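Local coordinates for beta-ketoacyl synthase (PDB 4CW4), which catalyses the condensation of acetyl-CoA with malonyl-ACP to give acetoacetyl-ACP, the primer that starts fatty acid synthesis, at residues Val13-Phe26 with Met194-Thr206. Numbering follows the deposited sequence. Where two conformers were deposited one is given.
Sequences VGFGGYNAAGRSSF and MSVVAATDAIRST
Strand 13-19 and helix 194-204 run nearly antiparallel, their axes 152° apart and closing to 5.6 Å. Gly14 and Gly16 make that closeness possible, turning bare backbone to the other segment: Gly16 CA lies 3.8 Å from Ala202 CA and beside Asp201 OD2, and Gly14 CA sits by Ser205 OG and Thr206 CG2. Gly17 has a backbone shape (phi 144°) natural to glycine. Into this bare backbone press the methyl groups of Ala198, against Gly17 CA, and of Ala202, beside Gly16 N.

Asp201 carries most of the polar grip. With CG anti to its backbone N (chi1 -173°), the carboxylate reaches across to the strand and the chain beyond its turn. Asp201 OD2 takes Gly17 N-H on its anti lone pair, N to OD2 2.9 Å, while the syn lone pair of Asp201 OD1 receives the hydroxyl of Ser25 OG at 2.6 Å. Arg23 NH1 donates nearly in its guanidinium plane to that same OG; it forms a salt bridge with Asp586, and Tyr585 OH adds a bond to Asp201 OD1. The buried carboxylate is thus held at both oxygens. Four residues on, Ser205 OG donates a hydrogen bond to Ala202 O and accepts Phe15 N-H, N to OG 2.9 Å. At the other end Tyr18 meets Val197 at roughly a right angle, Tyr18 CE2 to Val197 CG1 3.4 Å, and water 2 joins Tyr18 OH to Val197 O.

This is a helix-on-sheet layer of the thiolase-like ketosynthase core. The strand pairs antiparallel with strands 366-374 and 387-394, Val13 and Gly14 forming a classic bulge opposite Val371; helix 263-273 packs against Ala199 and Ile203, and helix 565-590 touches Arg23 and Phe26.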
loop_
_atom_site.group_PDB
_atom_site.type_symbol
_atom_site.label_atom_id
_atom_site.label_comp_id
_atom_site.label_asym_id
_atom_site.label_seq_id
_atom_site.Cartn_x
_atom_site.Cartn_y
_atom_site.Cartn_z
ATOM N N VAL A 13 -6.887 18.047 16.060
ATOM C CA VAL A 13 -7.310 18.098 17.458
ATOM C C VAL A 13 -6.419 17.264 18.380
ATOM O O VAL A 13 -6.566 17.315 19.607
ATOM C CB VAL A 13 -8.792 17.679 17.637
ATOM C CG1 VAL A 13 -9.697 18.535 16.743
ATOM C CG2 VAL A 13 -8.995 16.189 17.355
ATOM N N GLY A 14 -5.473 16.527 17.802
ATOM C CA GLY A 14 -4.541 15.737 18.584
ATOM C C GLY A 14 -3.420 15.263 17.689
ATOM O O GLY A 14 -3.564 15.263 16.473
ATOM N N PHE A 15 -2.304 14.863 18.291
ATOM C CA PHE A 15 -1.179 14.322 17.542
ATOM C C PHE A 15 -0.250 13.611 18.491
ATOM O O PHE A 15 -0.148 13.978 19.668
ATOM C CB PHE A 15 -0.449 15.422 16.751
ATOM C CG PHE A 15 0.183 16.491 17.606
ATOM C CD1 PHE A 15 -0.532 17.593 18.014
ATOM C CD2 PHE A 15 1.517 16.390 17.984
ATOM C CE1 PHE A 15 0.065 18.559 18.799
ATOM C CE2 PHE A 15 2.121 17.349 18.750
ATOM C CZ PHE A 15 1.386 18.428 19.184
ATOM N N GLY A 16 0.403 12.564 18.004
ATOM C CA GLY A 16 1.310 11.835 18.856
ATOM C C GLY A 16 2.112 10.834 18.081
ATOM O O GLY A 16 1.863 10.642 16.890
ATOM N N GLY A 17 3.048 10.184 18.760
ATOM C CA GLY A 17 3.901 9.216 18.096
ATOM C C GLY A 17 5.309 9.252 18.640
ATOM O O GLY A 17 5.574 9.908 19.645
ATOM N N TYR A 18 6.211 8.559 17.950
ATOM C CA TYR A 18 7.587 8.347 18.391
ATOM C C TYR A 18 8.529 8.294 17.206
ATOM O O TYR A 18 8.281 7.587 16.217
ATOM C CB TYR A 18 7.709 7.051 19.199
ATOM C CG TYR A 18 6.892 7.120 20.470
ATOM C CD1 TYR A 18 7.411 7.698 21.625
ATOM C CD2 TYR A 18 5.586 6.642 20.507
ATOM C CE1 TYR A 18 6.664 7.796 22.780
ATOM C CE2 TYR A 18 4.823 6.769 21.649
ATOM C CZ TYR A 18 5.373 7.332 22.784
ATOM O OH TYR A 18 4.638 7.452 23.944
ATOM N N ASN A 19 9.611 9.051 17.328
ATOM C CA ASN A 19 10.736 8.959 16.408
ATOM C C ASN A 19 12.025 9.202 17.174
ATOM O O ASN A 19 12.013 9.164 18.415
ATOM C CB ASN A 19 10.549 9.889 15.210
ATOM C CG ASN A 19 10.499 11.351 15.583
ATOM O OD1 ASN A 19 10.995 11.769 16.625
ATOM N ND2 ASN A 19 9.953 12.154 14.680
ATOM N N ALA A 20 13.122 9.432 16.465
ATOM C CA ALA A 20 14.424 9.570 17.109
ATOM C C ALA A 20 14.489 10.753 18.064
ATOM O O ALA A 20 15.396 10.816 18.889
ATOM C CB ALA A 20 15.522 9.675 16.053
ATOM N N ALA A 21 13.549 11.695 17.962
ATOM C CA ALA A 21 13.548 12.866 18.851
ATOM C C ALA A 21 12.745 12.626 20.137
ATOM O O ALA A 21 12.786 13.438 21.048
ATOM C CB ALA A 21 13.011 14.099 18.115
ATOM N N GLY A 22 12.032 11.511 20.202
ATOM C CA GLY A 22 11.217 11.151 21.355
ATOM C C GLY A 22 9.720 11.098 21.083
ATOM O O GLY A 22 9.273 10.801 19.974
ATOM N N ARG A 23 8.956 11.366 22.134
ATOM C CA ARG A 23 7.505 11.405 22.089
ATOM C C ARG A 23 7.043 12.673 21.386
ATOM O O ARG A 23 7.457 13.784 21.728
ATOM C CB ARG A 23 6.915 11.354 23.495
ATOM C CG ARG A 23 5.396 11.518 23.517
ATOM C CD ARG A 23 4.773 11.132 24.840
ATOM N NE ARG A 23 5.261 11.829 26.037
ATOM C CZ ARG A 23 4.675 12.866 26.632
ATOM N NH1 ARG A 23 3.591 13.437 26.112
ATOM N NH2 ARG A 23 5.189 13.346 27.762
ATOM N N SER A 24 6.164 12.512 20.408
ATOM C CA SER A 24 5.710 13.654 19.627
ATOM C C SER A 24 4.679 14.514 20.328
ATOM O O SER A 24 4.658 15.722 20.130
ATOM C CB SER A 24 5.107 13.165 18.318
ATOM O OG SER A 24 6.122 12.544 17.579
ATOM N N SER A 25 3.802 13.900 21.114
ATOM C CA SER A 25 2.696 14.659 21.686
ATOM C C SER A 25 3.217 15.774 22.587
ATOM O O SER A 25 4.307 15.674 23.178
ATOM C CB SER A 25 1.729 13.756 22.447
ATOM O OG SER A 25 2.370 13.129 23.540
ATOM N N PHE A 26 2.440 16.847 22.651
ATOM C CA PHE A 26 2.774 18.018 23.454
ATOM C C PHE A 26 4.098 18.653 23.052
ATOM O O PHE A 26 4.689 19.408 23.818
ATOM C CB PHE A 26 2.691 17.688 24.949
ATOM C CG PHE A 26 1.340 17.132 25.334
ATOM C CD1 PHE A 26 1.073 15.771 25.177
ATOM C CD2 PHE A 26 0.318 17.956 25.762
ATOM C CE1 PHE A 26 -0.182 15.252 25.458
ATOM C CE2 PHE A 26 -0.946 17.440 26.073
ATOM C CZ PHE A 26 -1.199 16.090 25.902
ATOM N N MET A 194 4.988 -0.134 17.082
ATOM C CA MET A 194 5.128 1.314 17.029
ATOM C C MET A 194 3.809 1.974 16.682
ATOM O O MET A 194 3.480 3.013 17.230
ATOM C CB MET A 194 6.228 1.711 16.040
ATOM C CG MET A 194 7.620 1.411 16.588
ATOM S SD MET A 194 8.995 1.727 15.470
ATOM C CE MET A 194 8.747 3.454 15.063
ATOM N N SER A 195 3.025 1.342 15.818
ATOM C CA SER A 195 1.733 1.908 15.433
ATOM C C SER A 195 0.787 1.922 16.620
ATOM O O SER A 195 0.107 2.909 16.871
ATOM C CB SER A 195 1.100 1.129 14.267
ATOM O OG SER A 195 -0.086 1.776 13.835
ATOM N N VAL A 196 0.723 0.808 17.344
ATOM C CA VAL A 196 -0.164 0.707 18.502
ATOM C C VAL A 196 0.216 1.755 19.559
ATOM O O VAL A 196 -0.636 2.464 20.095
ATOM C CB VAL A 196 -0.129 -0.735 19.081
ATOM C CG1 VAL A 196 -0.756 -0.823 20.472
ATOM C CG2 VAL A 196 -0.798 -1.708 18.110
ATOM N N VAL A 197 1.504 1.867 19.838
ATOM C CA VAL A 197 1.967 2.796 20.873
ATOM C C VAL A 197 1.804 4.265 20.456
ATOM O O VAL A 197 1.375 5.116 21.258
ATOM C CB VAL A 197 3.416 2.453 21.288
ATOM C CG1 VAL A 197 3.983 3.470 22.206
ATOM C CG2 VAL A 197 3.442 1.061 21.921
ATOM N N ALA A 198 2.096 4.563 19.196
ATOM C CA ALA A 198 1.894 5.905 18.663
ATOM C C ALA A 198 0.424 6.293 18.615
ATOM O O ALA A 198 0.075 7.438 18.880
ATOM C CB ALA A 198 2.517 6.023 17.281
ATOM N N ALA A 199 -0.437 5.363 18.222
ATOM C CA ALA A 199 -1.848 5.690 18.104
ATOM C C ALA A 199 -2.419 6.075 19.458
ATOM O O ALA A 199 -3.218 7.006 19.555
ATOM C CB ALA A 199 -2.632 4.546 17.482
ATOM N N THR A 200 -2.025 5.357 20.503
ATOM C CA THR A 200 -2.525 5.678 21.830
ATOM C C THR A 200 -2.088 7.085 22.208
ATOM O O THR A 200 -2.896 7.864 22.717
ATOM C CB THR A 200 -2.050 4.688 22.909
ATOM O OG1 THR A 200 -2.613 3.395 22.669
ATOM C CG2 THR A 200 -2.473 5.170 24.295
ATOM N N ASP A 201 -0.816 7.407 21.976
ATOM C CA ASP A 201 -0.310 8.756 22.301
ATOM C C ASP A 201 -1.169 9.820 21.597
ATOM O O ASP A 201 -1.616 10.791 22.233
ATOM C CB ASP A 201 1.156 8.872 21.885
ATOM C CG ASP A 201 1.803 10.155 22.324
ATOM O OD1 ASP A 201 1.577 10.608 23.473
ATOM O OD2 ASP A 201 2.543 10.736 21.511
ATOM N N ALA A 202 -1.438 9.633 20.303
ATOM C CA ALA A 202 -2.246 10.609 19.560
ATOM C C ALA A 202 -3.671 10.762 20.128
ATOM O O ALA A 202 -4.181 11.877 20.279
ATOM C CB ALA A 202 -2.294 10.250 18.083
ATOM N N ILE A 203 -4.330 9.650 20.422
ATOM C CA ILE A 203 -5.712 9.681 20.890
ATOM C C ILE A 203 -5.792 10.330 22.259
ATOM O O ILE A 203 -6.674 11.120 22.531
ATOM C CB ILE A 203 -6.276 8.236 20.941
ATOM C CG1 ILE A 203 -6.432 7.700 19.518
ATOM C CG2 ILE A 203 -7.587 8.162 21.721
ATOM C CD1 ILE A 203 -7.453 8.455 18.665
ATOM N N ARG A 204 -4.862 9.987 23.140
ATOM C CA ARG A 204 -4.888 10.533 24.488
ATOM C C ARG A 204 -4.501 12.014 24.521
ATOM O O ARG A 204 -4.878 12.732 25.441
ATOM C CB ARG A 204 -3.976 9.730 25.420
ATOM C CG ARG A 204 -4.443 8.297 25.664
ATOM C CD ARG A 204 -3.683 7.622 26.761
ATOM N NE ARG A 204 -4.058 6.214 26.878
ATOM C CZ ARG A 204 -5.130 5.768 27.531
ATOM N NH1 ARG A 204 -5.945 6.621 28.154
ATOM N NH2 ARG A 204 -5.373 4.462 27.581
ATOM N N SER A 205 -3.756 12.471 23.518
ATOM C CA SER A 205 -3.368 13.875 23.433
ATOM C C SER A 205 -4.560 14.781 23.195
ATOM O O SER A 205 -4.459 15.972 23.400
ATOM C CB SER A 205 -2.359 14.120 22.307
ATOM O OG SER A 205 -2.989 14.191 21.030
ATOM N N THR A 206 -5.696 14.234 22.767
ATOM C CA THR A 206 -6.859 15.080 22.502
ATOM C C THR A 206 -7.513 15.632 23.756
ATOM O O THR A 206 -8.235 16.610 23.669
ATOM C CB THR A 206 -7.964 14.337 21.723
ATOM O OG1 THR A 206 -8.538 13.319 22.546
ATOM C CG2 THR A 206 -7.447 13.748 20.404
HETATM O O HOH W 1 -8.534 18.096 21.392
HETATM O O HOH W 2 2.273 6.067 23.773
#